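Local coordinates for Sn-glycerol-3-phosphate ABC transporter substrate-binding protein UspB (Mycobacterium tuberculosis, PDB 4MFI) that binds glycerophosphocholine as the substrate-binding subunit of an ABC transporter and probably delivers it to the membrane permease for uptake, at residues S153-Y158 and P300-G305; T334-F339 and P347-A352; V386-G391 and V422-Q427. All blocks are in the same frame, centred on the assembly; numbering follows the deposited sequence.

Contact 1: residues S153-Y158 and P300-G305; sequences STPLFY and PACPTG
The rings of P155 and P303 cross obliquely: P155 CD lies over one face of the puckered P303 ring and P155 CG just beyond its CG–CD edge, 3.7 Å from P303 CG. W208 of helix 206-209 touches both prolines and S153. The flat group proper is the carbonyl of G305, which carries S153 on one of its faces. S153 OG stands almost directly over that face, 3.5 Å from G305 C, because chi1 of 59° tucks the hydroxyl back over its own backbone. The amide of S153 approaches from the same side and donates to G305 O over 3.0 Å, lying well above the carbonyl plane rather than on a lone pair. The return bond, G305 N to S153 O, is shorter at 2.8 Å but more bent, with an N-H...O angle of 132°. Together they make a single antiparallel hydrogen-bonded pair, and R152 NE adds a further bond to G305 O.

Beyond this pair strand 144-160 leaves strand 307-310 for strands 268-272 and 287-290, consistent with one of the strands linking the two lobes in the substrate-binding-protein fold. With chi1 at -178°, C302 SG swings away from its own amide nitrogen and lies 3.8 Å from P155 CD. P155 O accepts T154 OG1 at 2.9 Å, again from above the carbonyl plane, and Q374 NE2 of helix 366-374 binds the same oxygen.

Both residues at the next hydrogen-bonding position, P155 and P303, are prolines and have no N-H to give. P303 O is buried and no clear donor is placed for it; it faces P155 CD at 3.1 Å, a C-H group next to nitrogen whose modest polarity may partly compensate. Two polar backbone bonds thus give way at once to a proline-lined seam that cannot extend the pairing.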
ATOM      1  N   SER A 153      -2.479  -3.052   2.256  1.00  5.94           N
ATOM      2  CA  SER A 153      -1.244  -3.658   2.731  1.00  5.25           C
ATOM      3  C   SER A 153      -0.369  -2.570   3.328  1.00  6.29           C
ATOM      4  O   SER A 153      -0.667  -1.380   3.191  1.00  7.63           O
ATOM      5  CB  SER A 153      -0.506  -4.256   1.546  1.00  8.11           C
ATOM      6  OG  SER A 153      -0.240  -3.225   0.609  1.00 12.90           O
ATOM      7  N   THR A 154       0.709  -2.976   3.993  1.00  6.16           N
ATOM      8  CA  THR A 154       1.770  -2.054   4.390  1.00  5.43           C
ATOM      9  C   THR A 154       3.102  -2.762   4.205  1.00  6.06           C
ATOM     10  O   THR A 154       3.144  -3.983   4.030  1.00  6.64           O
ATOM     11  CB  THR A 154       1.694  -1.639   5.882  1.00  6.58           C
ATOM     12  OG1 THR A 154       2.126  -2.733   6.699  1.00  8.06           O
ATOM     13  CG2 THR A 154       0.297  -1.195   6.284  1.00  7.42           C
ATOM     14  N   PRO A 155       4.205  -2.009   4.254  1.00  5.56           N
ATOM     15  CA  PRO A 155       5.488  -2.703   4.368  1.00  5.65           C
ATOM     16  C   PRO A 155       5.634  -3.370   5.740  1.00  5.26           C
ATOM     17  O   PRO A 155       4.965  -2.997   6.713  1.00  5.81           O
ATOM     18  CB  PRO A 155       6.506  -1.568   4.213  1.00  6.26           C
ATOM     19  CG  PRO A 155       5.771  -0.517   3.425  1.00  5.77           C
ATOM     20  CD  PRO A 155       4.384  -0.570   3.995  1.00  5.48           C
ATOM     21  N   LEU A 156       6.518  -4.357   5.799  1.00  5.76           N
ATOM     22  CA  LEU A 156       6.787  -5.116   7.010  1.00  5.95           C
ATOM     23  C   LEU A 156       8.276  -5.445   7.011  1.00  4.68           C
ATOM     24  O   LEU A 156       8.866  -5.638   5.948  1.00  6.26           O
ATOM     25  CB  LEU A 156       5.963  -6.401   6.987  1.00  8.30           C
ATOM     26  CG  LEU A 156       5.760  -7.133   8.306  1.00  8.80           C
ATOM     27  CD1 LEU A 156       5.064  -6.233   9.311  1.00 10.52           C
ATOM     28  CD2 LEU A 156       4.952  -8.409   8.064  1.00 10.88           C
ATOM     29  N   PHE A 157       8.890  -5.491   8.193  1.00  4.48           N
ATOM     30  CA  PHE A 157      10.313  -5.810   8.313  1.00  4.75           C
ATOM     31  C   PHE A 157      10.461  -7.296   8.636  1.00  4.83           C
ATOM     32  O   PHE A 157      10.094  -7.745   9.719  1.00  7.28           O
ATOM     33  CB  PHE A 157      10.963  -4.935   9.399  1.00  5.35           C
ATOM     34  CG  PHE A 157      12.466  -5.008   9.431  1.00  5.01           C
ATOM     35  CD1 PHE A 157      13.118  -6.078  10.041  1.00  5.83           C
ATOM     36  CD2 PHE A 157      13.235  -3.990   8.873  1.00  7.59           C
ATOM     37  CE1 PHE A 157      14.521  -6.145  10.065  1.00  7.84           C
ATOM     38  CE2 PHE A 157      14.628  -4.040   8.906  1.00  7.45           C
ATOM     39  CZ  PHE A 157      15.273  -5.121   9.498  1.00  8.53           C
ATOM     40  N   TYR A 158      10.979  -8.059   7.681  1.00  4.55           N
ATOM     41  CA  TYR A 158      11.166  -9.492   7.846  1.00  4.37           C
ATOM     42  C   TYR A 158      12.599  -9.769   8.272  1.00  5.16           C
ATOM     43  O   TYR A 158      13.534  -9.173   7.729  1.00  5.16           O
ATOM     44  CB  TYR A 158      10.892 -10.210   6.522  1.00  5.79           C
ATOM     45  CG  TYR A 158       9.459 -10.133   6.043  1.00  5.13           C
ATOM     46  CD1 TYR A 158       8.545 -11.122   6.390  1.00  7.23           C
ATOM     47  CD2 TYR A 158       9.016  -9.088   5.227  1.00  4.79           C
ATOM     48  CE1 TYR A 158       7.236 -11.086   5.948  1.00  8.49           C
ATOM     49  CE2 TYR A 158       7.687  -9.036   4.782  1.00  6.81           C
ATOM     50  CZ  TYR A 158       6.803 -10.042   5.152  1.00  7.91           C
ATOM     51  OH  TYR A 158       5.489 -10.031   4.718  1.00  9.88           O
ATOM     52  N   PRO A 300       4.915   8.100  13.060  1.00  9.17           N
ATOM     53  CA  PRO A 300       4.668   7.079  12.037  1.00  8.95           C
ATOM     54  C   PRO A 300       5.650   7.178  10.876  1.00  8.31           C
ATOM     55  O   PRO A 300       5.870   8.263  10.322  1.00 10.73           O
ATOM     56  CB  PRO A 300       3.257   7.407  11.541  1.00 12.56           C
ATOM     57  CG  PRO A 300       2.620   8.126  12.650  1.00 14.88           C
ATOM     58  CD  PRO A 300       3.704   8.872  13.379  1.00 12.80           C
ATOM     59  N   ALA A 301       6.233   6.043  10.516  1.00  6.33           N
ATOM     60  CA  ALA A 301       7.193   6.009   9.418  1.00  6.51           C
ATOM     61  C   ALA A 301       6.967   4.767   8.585  1.00  6.03           C
ATOM     62  O   ALA A 301       7.906   4.079   8.184  1.00  7.11           O
ATOM     63  CB  ALA A 301       8.624   6.078   9.941  1.00  7.11           C
ATOM     64  N   CYS A 302       5.692   4.491   8.327  1.00  5.25           N
ATOM     65  CA  CYS A 302       5.288   3.328   7.554  1.00  5.43           C
ATOM     66  C   CYS A 302       4.094   3.715   6.696  1.00  4.61           C
ATOM     67  O   CYS A 302       3.078   4.145   7.223  1.00  6.01           O
ATOM     68  CB  CYS A 302       4.894   2.188   8.490  1.00  6.11           C
ATOM     69  SG  CYS A 302       4.439   0.665   7.619  1.00  7.70           S
ATOM     70  N   PRO A 303       4.209   3.561   5.369  1.00  4.45           N
ATOM     71  CA  PRO A 303       3.084   3.901   4.496  1.00  5.25           C
ATOM     72  C   PRO A 303       2.083   2.763   4.425  1.00  5.68           C
ATOM     73  O   PRO A 303       2.342   1.644   4.883  1.00  6.61           O
ATOM     74  CB  PRO A 303       3.755   4.063   3.130  1.00  5.46           C
ATOM     75  CG  PRO A 303       4.858   3.047   3.180  1.00  5.67           C
ATOM     76  CD  PRO A 303       5.382   3.109   4.599  1.00  4.98           C
ATOM     77  N   THR A 304       0.932   3.057   3.843  1.00  7.51           N
ATOM     78  CA  THR A 304      -0.005   2.013   3.471  1.00  8.81           C
ATOM     79  C   THR A 304       0.052   1.831   1.959  1.00  6.77           C
ATOM     80  O   THR A 304       0.713   2.600   1.256  1.00  6.66           O
ATOM     81  CB  THR A 304      -1.410   2.393   3.879  1.00 12.72           C
ATOM     82  OG1 THR A 304      -1.758   3.591   3.190  1.00 13.75           O
ATOM     83  CG2 THR A 304      -1.471   2.641   5.385  1.00 15.12           C
ATOM     84  N   GLY A 305      -0.637   0.814   1.454  1.00  6.61           N
ATOM     85  CA  GLY A 305      -0.638   0.521   0.035  1.00  6.74           C
ATOM     86  C   GLY A 305      -1.867  -0.272  -0.349  1.00  6.63           C
ATOM     87  O   GLY A 305      -2.677  -0.640   0.508  1.00  6.89           O
TER

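Contact 2: residues T334-F339 and P347-A352; sequences TNTAYF and PVRKSA
T336 meets P347, V348, R349 and A352, dividing its polar and apolar branches between them. Its hydroxyl lies opposite the backbone nitrogen (chi1 -168°), which turns OG1 outward from helix 333-343 to the start of the following loop, 3.5 Å from P347 CA. There it accepts a nearly straight hydrogen bond from V348 N, 2.9 Å long with an angle of 162° at the hydrogen. The same oxygen is brushed by V348 CG2 at 3.5 Å, so amide and side chain of one residue both close on it.

The methyl branch of T336 turns to the other part of the loop. T336 CG2 packs on the first methylenes of R349, 3.8 Å from R349 CG, and reaches A352 CB at 4.0 Å. R349 meets T336 through this base and also touches P333; bends at chi2 and chi3 carry its guanidinium away to a salt bridge with D130, which also accepts a hydrogen bond from S351 OG. One residue on, A337 completes the apolar seam, its CB 4.3 Å from A352 CB at the 3-10 turn that opens with A352 N bonded to R349 O.

Y338 and F339 face other parts of the fold, Y338 in a cation-pi contact with R59 of helix 50-63, F339 against Y150 and A151 of strand 144-160. The loop thus folds back on the helix it has just left, pinned through a threonine hydroxyl. Helix 333-343 packs on both helix 50-63 and strand 144-160, while V348 reaches P149 and R152 of that strand and the chain proceeds to helix 356-364.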
ATOM      1  N   THR A 334     -17.142  -7.699  10.041  1.00 11.33           N
ATOM      2  CA  THR A 334     -17.184  -9.132   9.757  1.00 14.21           C
ATOM      3  C   THR A 334     -16.567  -9.448   8.396  1.00 12.59           C
ATOM      4  O   THR A 334     -15.771 -10.383   8.245  1.00 13.27           O
ATOM      5  CB  THR A 334     -18.651  -9.623   9.742  1.00 19.31           C
ATOM      6  OG1 THR A 334     -19.209  -9.493  11.055  1.00 25.96           O
ATOM      7  CG2 THR A 334     -18.739 -11.067   9.310  1.00 22.95           C
ATOM      8  N   ASN A 335     -16.935  -8.657   7.402  1.00 10.53           N
ATOM      9  CA  ASN A 335     -16.572  -8.982   6.034  1.00  9.83           C
ATOM     10  C   ASN A 335     -15.135  -8.632   5.684  1.00  9.35           C
ATOM     11  O   ASN A 335     -14.488  -9.357   4.926  1.00  9.65           O
ATOM     12  CB  ASN A 335     -17.567  -8.354   5.063  1.00 10.42           C
ATOM     13  CG  ASN A 335     -18.921  -9.009   5.147  1.00 10.92           C
ATOM     14  OD1 ASN A 335     -19.024 -10.185   5.502  1.00 12.03           O
ATOM     15  ND2 ASN A 335     -19.970  -8.259   4.831  1.00 12.05           N
ATOM     16  N   THR A 336     -14.620  -7.534   6.229  1.00  9.54           N
ATOM     17  CA  THR A 336     -13.212  -7.231   6.005  1.00  9.08           C
ATOM     18  C   THR A 336     -12.319  -8.241   6.738  1.00 10.05           C
ATOM     19  O   THR A 336     -11.257  -8.610   6.243  1.00 10.63           O
ATOM     20  CB  THR A 336     -12.842  -5.766   6.368  1.00  7.63           C
ATOM     21  OG1 THR A 336     -11.535  -5.470   5.857  1.00  7.82           O
ATOM     22  CG2 THR A 336     -12.860  -5.533   7.876  1.00  9.46           C
ATOM     23  N   ALA A 337     -12.765  -8.709   7.901  1.00 10.45           N
ATOM     24  CA  ALA A 337     -12.045  -9.765   8.608  1.00 10.81           C
ATOM     25  C   ALA A 337     -11.981 -11.022   7.748  1.00 11.15           C
ATOM     26  O   ALA A 337     -10.912 -11.616   7.582  1.00 11.68           O
ATOM     27  CB  ALA A 337     -12.703 -10.065   9.947  1.00 11.33           C
ATOM     28  N   TYR A 338     -13.124 -11.415   7.192  1.00 10.87           N
ATOM     29  CA  TYR A 338     -13.181 -12.561   6.287  1.00 11.66           C
ATOM     30  C   TYR A 338     -12.263 -12.388   5.076  1.00 10.55           C
ATOM     31  O   TYR A 338     -11.484 -13.291   4.739  1.00 12.05           O
ATOM     32  CB  TYR A 338     -14.619 -12.824   5.829  1.00 12.07           C
ATOM     33  CG  TYR A 338     -14.712 -13.838   4.714  1.00 14.93           C
ATOM     34  CD1 TYR A 338     -14.595 -15.198   4.974  1.00 16.99           C
ATOM     35  CD2 TYR A 338     -14.898 -13.432   3.397  1.00 15.52           C
ATOM     36  CE1 TYR A 338     -14.668 -16.125   3.950  1.00 18.27           C
ATOM     37  CE2 TYR A 338     -14.975 -14.345   2.371  1.00 18.41           C
ATOM     38  CZ  TYR A 338     -14.857 -15.689   2.648  1.00 19.46           C
ATOM     39  OH  TYR A 338     -14.930 -16.596   1.619  1.00 22.82           O
ATOM     40  N   PHE A 339     -12.352 -11.230   4.424  1.00 10.63           N
ATOM     41  CA  PHE A 339     -11.524 -10.957   3.256  1.00 10.61           C
ATOM     42  C   PHE A 339     -10.040 -11.068   3.608  1.00  9.64           C
ATOM     43  O   PHE A 339      -9.257 -11.670   2.862  1.00 10.31           O
ATOM     44  CB  PHE A 339     -11.844  -9.568   2.696  1.00  9.56           C
ATOM     45  CG  PHE A 339     -11.232  -9.299   1.349  1.00  9.64           C
ATOM     46  CD1 PHE A 339     -11.758  -9.882   0.202  1.00 11.64           C
ATOM     47  CD2 PHE A 339     -10.156  -8.431   1.222  1.00 11.09           C
ATOM     48  CE1 PHE A 339     -11.207  -9.624  -1.046  1.00 12.37           C
ATOM     49  CE2 PHE A 339      -9.597  -8.170  -0.024  1.00 11.74           C
ATOM     50  CZ  PHE A 339     -10.127  -8.772  -1.158  1.00 12.84           C
ATOM     51  N   PRO A 347      -7.351  -6.188   7.615  1.00  7.58           N
ATOM     52  CA  PRO A 347      -8.710  -5.721   7.921  1.00  7.92           C
ATOM     53  C   PRO A 347      -8.759  -4.195   7.939  1.00  7.20           C
ATOM     54  O   PRO A 347      -7.869  -3.562   8.519  1.00  9.08           O
ATOM     55  CB  PRO A 347      -8.976  -6.290   9.326  1.00  9.84           C
ATOM     56  CG  PRO A 347      -7.993  -7.419   9.484  1.00 10.86           C
ATOM     57  CD  PRO A 347      -6.786  -7.016   8.691  1.00  9.05           C
ATOM     58  N   VAL A 348      -9.779  -3.608   7.312  1.00  7.24           N
ATOM     59  CA  VAL A 348      -9.815  -2.156   7.155  1.00  6.42           C
ATOM     60  C   VAL A 348     -10.636  -1.456   8.239  1.00  6.76           C
ATOM     61  O   VAL A 348     -10.731  -0.226   8.246  1.00  7.98           O
ATOM     62  CB  VAL A 348     -10.321  -1.745   5.753  1.00  6.35           C
ATOM     63  CG1 VAL A 348      -9.521  -2.466   4.665  1.00  6.79           C
ATOM     64  CG2 VAL A 348     -11.817  -2.034   5.594  1.00  8.09           C
ATOM     65  N   ARG A 349     -11.215  -2.241   9.150  1.00  7.18           N
ATOM     66  CA  ARG A 349     -12.036  -1.709  10.233  1.00  8.57           C
ATOM     67  C   ARG A 349     -11.357  -1.922  11.569  1.00  9.16           C
ATOM     68  O   ARG A 349     -10.850  -3.019  11.839  1.00  9.10           O
ATOM     69  CB  ARG A 349     -13.408  -2.401  10.263  1.00  9.69           C
ATOM     70  CG  ARG A 349     -14.258  -2.164   9.018  1.00  9.14           C
ATOM     71  CD  ARG A 349     -14.789  -0.737   8.966  1.00 10.39           C
ATOM     72  NE  ARG A 349     -15.812  -0.555   9.984  1.00 13.41           N
ATOM     73  CZ  ARG A 349     -17.118  -0.520   9.740  1.00 15.06           C
ATOM     74  NH1 ARG A 349     -17.577  -0.631   8.496  1.00 16.82           N
ATOM     75  NH2 ARG A 349     -17.963  -0.374  10.745  1.00 15.84           N
ATOM     76  N   LYS A 350     -11.365  -0.889  12.409  1.00  9.15           N
ATOM     77  CA  LYS A 350     -10.774  -0.982  13.742  1.00  9.63           C
ATOM     78  C   LYS A 350     -11.403  -2.111  14.550  1.00 11.44           C
ATOM     79  O   LYS A 350     -10.701  -2.896  15.190  1.00 13.17           O
ATOM     80  CB  LYS A 350     -10.944   0.341  14.494  1.00 10.00           C
ATOM     81  CG  LYS A 350     -10.282   1.528  13.811  1.00 12.05           C
ATOM     82  CD  LYS A 350     -10.609   2.809  14.564  1.00 12.23           C
ATOM     83  CE  LYS A 350     -10.001   4.022  13.882  1.00 14.33           C
ATOM     84  NZ  LYS A 350     -10.543   5.284  14.455  1.00 16.82           N
ATOM     85  N   SER A 351     -12.728  -2.205  14.502  1.00 11.36           N
ATOM     86  CA  SER A 351     -13.454  -3.180  15.309  1.00 13.87           C
ATOM     87  C   SER A 351     -13.397  -4.602  14.762  1.00 15.14           C
ATOM     88  O   SER A 351     -14.009  -5.505  15.340  1.00 20.17           O
ATOM     89  CB  SER A 351     -14.918  -2.769  15.457  1.00 15.32           C
ATOM     90  OG  SER A 351     -15.595  -2.892  14.220  1.00 17.78           O
ATOM     91  N   ALA A 352     -12.686  -4.820  13.658  1.00 12.40           N
ATOM     92  CA  ALA A 352     -12.549  -6.185  13.163  1.00 15.74           C
ATOM     93  C   ALA A 352     -11.748  -7.048  14.146  1.00 21.71           C
ATOM     94  O   ALA A 352     -11.869  -8.274  14.137  1.00 23.75           O
ATOM     95  CB  ALA A 352     -11.961  -6.219  11.749  1.00 16.49           C
TER

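Contact 3: residues V386-G391 and V422-Q427; sequences VFLPGG and VILDRQ
The end of L388 approaches helix 409-427, CG trans to its amide nitrogen (chi1 -167°), and its two methyls divide between successive helix residues. CD2 rests on I423 CG2 at 3.8 Å, while CD1 lies 3.9 Å from L424 CB; the leucine crosses both side chains at roughly a right angle. In I423, chi1 of -69° sets CG1 beside the amide nitrogen and leaves CG2 trans to it, facing the turn, so this methyl also meets the proline that follows. P389 CB lies 3.9 Å from I423 CG2, the two side chains running past each other in opposite senses, and P389 O approaches the same methyl at 3.6 Å. One helical turn further on, P389 CG abuts Q427 CB at 3.8 Å.

Side chains meet across the interface through carbon atoms, with P389 O as the polar atom that touches; the shape comes from bonds inside each segment. G391 N closes on L388 O at 2.9 Å, and Q427 N binds I423 O in regular helical fashion. W225 and M429 also touch L424. The corner is a type II beta turn, L388 to G391, with G390 at its third position (phi 68°) and at the N-cap of helix 391-405: a tight turn into a helix, docked on the end of helix 409-427.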
ATOM      1  N   VAL A 386       1.956   9.297  -5.098  1.00  4.27           N
ATOM      2  CA  VAL A 386       0.606   8.814  -5.418  1.00  5.04           C
ATOM      3  C   VAL A 386      -0.299   9.728  -6.241  1.00  4.65           C
ATOM      4  O   VAL A 386      -1.256   9.242  -6.846  1.00  6.19           O
ATOM      5  CB  VAL A 386      -0.171   8.370  -4.147  1.00  5.28           C
ATOM      6  CG1 VAL A 386       0.443   7.091  -3.560  1.00  7.44           C
ATOM      7  CG2 VAL A 386      -0.249   9.508  -3.110  1.00  5.85           C
ATOM      8  N   PHE A 387      -0.018  11.031  -6.257  1.00  4.04           N
ATOM      9  CA  PHE A 387      -0.869  11.991  -6.983  1.00  4.56           C
ATOM     10  C   PHE A 387      -0.199  12.563  -8.227  1.00  4.87           C
ATOM     11  O   PHE A 387      -0.862  13.142  -9.084  1.00  6.86           O
ATOM     12  CB  PHE A 387      -1.256  13.172  -6.087  1.00  4.73           C
ATOM     13  CG  PHE A 387      -2.161  12.821  -4.925  1.00  6.62           C
ATOM     14  CD1 PHE A 387      -2.747  11.562  -4.801  1.00  6.55           C
ATOM     15  CD2 PHE A 387      -2.439  13.779  -3.961  1.00  7.50           C
ATOM     16  CE1 PHE A 387      -3.586  11.266  -3.726  1.00  6.81           C
ATOM     17  CE2 PHE A 387      -3.283  13.493  -2.897  1.00  9.58           C
ATOM     18  CZ  PHE A 387      -3.854  12.229  -2.778  1.00  9.61           C
ATOM     19  N   LEU A 388       1.115  12.429  -8.306  1.00  5.03           N
ATOM     20  CA  LEU A 388       1.893  13.012  -9.392  1.00  5.05           C
ATOM     21  C   LEU A 388       2.118  11.901 -10.411  1.00  5.43           C
ATOM     22  O   LEU A 388       2.672  10.856 -10.070  1.00  6.60           O
ATOM     23  CB  LEU A 388       3.220  13.521  -8.823  1.00  6.09           C
ATOM     24  CG  LEU A 388       4.118  14.437  -9.661  1.00  4.93           C
ATOM     25  CD1 LEU A 388       5.133  15.117  -8.756  1.00  5.91           C
ATOM     26  CD2 LEU A 388       4.816  13.681 -10.796  1.00  6.43           C
ATOM     27  N   PRO A 389       1.683  12.112 -11.663  1.00  5.21           N
ATOM     28  CA  PRO A 389       1.732  11.055 -12.680  1.00  6.32           C
ATOM     29  C   PRO A 389       3.111  10.436 -12.833  1.00  6.57           C
ATOM     30  O   PRO A 389       4.088  11.154 -13.059  1.00  7.32           O
ATOM     31  CB  PRO A 389       1.339  11.790 -13.969  1.00  6.87           C
ATOM     32  CG  PRO A 389       0.458  12.892 -13.502  1.00  7.13           C
ATOM     33  CD  PRO A 389       1.050  13.340 -12.177  1.00  6.30           C
ATOM     34  N   GLY A 390       3.175   9.114 -12.687  1.00  6.43           N
ATOM     35  CA  GLY A 390       4.422   8.373 -12.763  1.00  6.77           C
ATOM     36  C   GLY A 390       5.429   8.595 -11.642  1.00  6.23           C
ATOM     37  O   GLY A 390       6.545   8.085 -11.716  1.00  7.75           O
ATOM     38  N   GLY A 391       5.056   9.336 -10.601  1.00  6.30           N
ATOM     39  CA  GLY A 391       6.011   9.670  -9.559  1.00  5.85           C
ATOM     40  C   GLY A 391       6.612   8.445  -8.886  1.00  4.71           C
ATOM     41  O   GLY A 391       7.815   8.402  -8.578  1.00  5.75           O
ATOM     42  N   VAL A 422       8.103  19.535 -13.496  1.00  5.10           N
ATOM     43  CA  VAL A 422       7.532  19.777 -14.816  1.00  5.99           C
ATOM     44  C   VAL A 422       6.245  18.974 -15.016  1.00  4.17           C
ATOM     45  O   VAL A 422       5.233  19.514 -15.467  1.00  6.40           O
ATOM     46  CB  VAL A 422       8.559  19.473 -15.923  1.00  6.62           C
ATOM     47  CG1 VAL A 422       7.896  19.453 -17.291  1.00  8.59           C
ATOM     48  CG2 VAL A 422       9.675  20.502 -15.897  1.00  9.93           C
ATOM     49  N   ILE A 423       6.267  17.695 -14.648  1.00  4.61           N
ATOM     50  CA  ILE A 423       5.080  16.853 -14.808  1.00  4.62           C
ATOM     51  C   ILE A 423       3.931  17.339 -13.919  1.00  5.23           C
ATOM     52  O   ILE A 423       2.789  17.444 -14.364  1.00  5.49           O
ATOM     53  CB  ILE A 423       5.400  15.368 -14.522  1.00  5.10           C
ATOM     54  CG1 ILE A 423       6.298  14.805 -15.630  1.00  5.41           C
ATOM     55  CG2 ILE A 423       4.110  14.534 -14.424  1.00  8.26           C
ATOM     56  CD1 ILE A 423       6.938  13.479 -15.280  1.00  7.55           C
ATOM     57  N   LEU A 424       4.240  17.645 -12.665  1.00  3.84           N
ATOM     58  CA  LEU A 424       3.233  18.134 -11.732  1.00  4.67           C
ATOM     59  C   LEU A 424       2.568  19.414 -12.245  1.00  5.78           C
ATOM     60  O   LEU A 424       1.339  19.527 -12.260  1.00  5.86           O
ATOM     61  CB  LEU A 424       3.883  18.405 -10.373  1.00  5.73           C
ATOM     62  CG  LEU A 424       2.925  18.803  -9.254  1.00  7.31           C
ATOM     63  CD1 LEU A 424       2.003  17.630  -8.903  1.00  8.29           C
ATOM     64  CD2 LEU A 424       3.719  19.265  -8.039  1.00  8.14           C
ATOM     65  N   ASP A 425       3.380  20.374 -12.678  1.00  5.04           N
ATOM     66  CA  ASP A 425       2.848  21.657 -13.130  1.00  6.14           C
ATOM     67  C   ASP A 425       2.075  21.545 -14.446  1.00  6.47           C
ATOM     68  O   ASP A 425       1.152  22.333 -14.696  1.00  9.69           O
ATOM     69  CB  ASP A 425       3.965  22.696 -13.252  1.00  8.19           C
ATOM     70  CG  ASP A 425       4.570  23.061 -11.913  1.00 10.91           C
ATOM     71  OD1 ASP A 425       3.906  22.828 -10.883  1.00 11.68           O
ATOM     72  OD2 ASP A 425       5.707  23.577 -11.890  1.00 13.69           O
ATOM     73  N   ARG A 426       2.426  20.571 -15.283  1.00  6.38           N
ATOM     74  CA  ARG A 426       1.734  20.443 -16.558  1.00  8.07           C
ATOM     75  C   ARG A 426       0.473  19.580 -16.492  1.00  8.15           C
ATOM     76  O   ARG A 426      -0.481  19.832 -17.234  1.00 10.80           O
ATOM     77  CB  ARG A 426       2.682  19.993 -17.681  1.00 15.13           C
ATOM     78  CG  ARG A 426       2.855  18.514 -17.849  1.00 19.35           C
ATOM     79  CD  ARG A 426       3.841  18.208 -18.984  1.00 19.02           C
ATOM     80  NE  ARG A 426       3.563  18.915 -20.240  1.00 20.54           N
ATOM     81  CZ  ARG A 426       2.640  18.552 -21.130  1.00 21.64           C
ATOM     82  NH1 ARG A 426       1.855  17.506 -20.904  1.00 23.27           N
ATOM     83  NH2 ARG A 426       2.479  19.244 -22.244  1.00 24.38           N
ATOM     84  N   GLN A 427       0.458  18.592 -15.595  1.00  6.17           N
ATOM     85  CA  GLN A 427      -0.645  17.619 -15.542  1.00  6.14           C
ATOM     86  C   GLN A 427      -1.654  17.849 -14.431  1.00  6.21           C
ATOM     87  O   GLN A 427      -2.828  17.509 -14.582  1.00  9.97           O
ATOM     88  CB  GLN A 427      -0.116  16.189 -15.392  1.00  6.13           C
ATOM     89  CG  GLN A 427       0.816  15.727 -16.493  1.00  7.39           C
ATOM     90  CD  GLN A 427       0.189  15.813 -17.864  1.00  9.53           C
ATOM     91  OE1 GLN A 427       0.538  16.680 -18.660  1.00 13.24           O
ATOM     92  NE2 GLN A 427      -0.735  14.901 -18.154  1.00 12.14           N
TER

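In the fold
Contact 1 lies nearest the middle of the molecule, about 7 Å from the chain's centre, where long strand 144-160 pairs with 307-310 and then with 268-272 and 287-290; the cleft between the two lobes, where ligand binds in this family, is probably close by. Contact 2 lies about 18 Å from it, centre to centre, and contact 3 about 24 Å, although nearest atoms are about 7 Å apart in each case. Contacts 2 and 3 are on opposite sides of the chain's centre, their own centres about 34 Å apart. Strand 144-160 also borders contact 2. The three follow in series along the chain without touching.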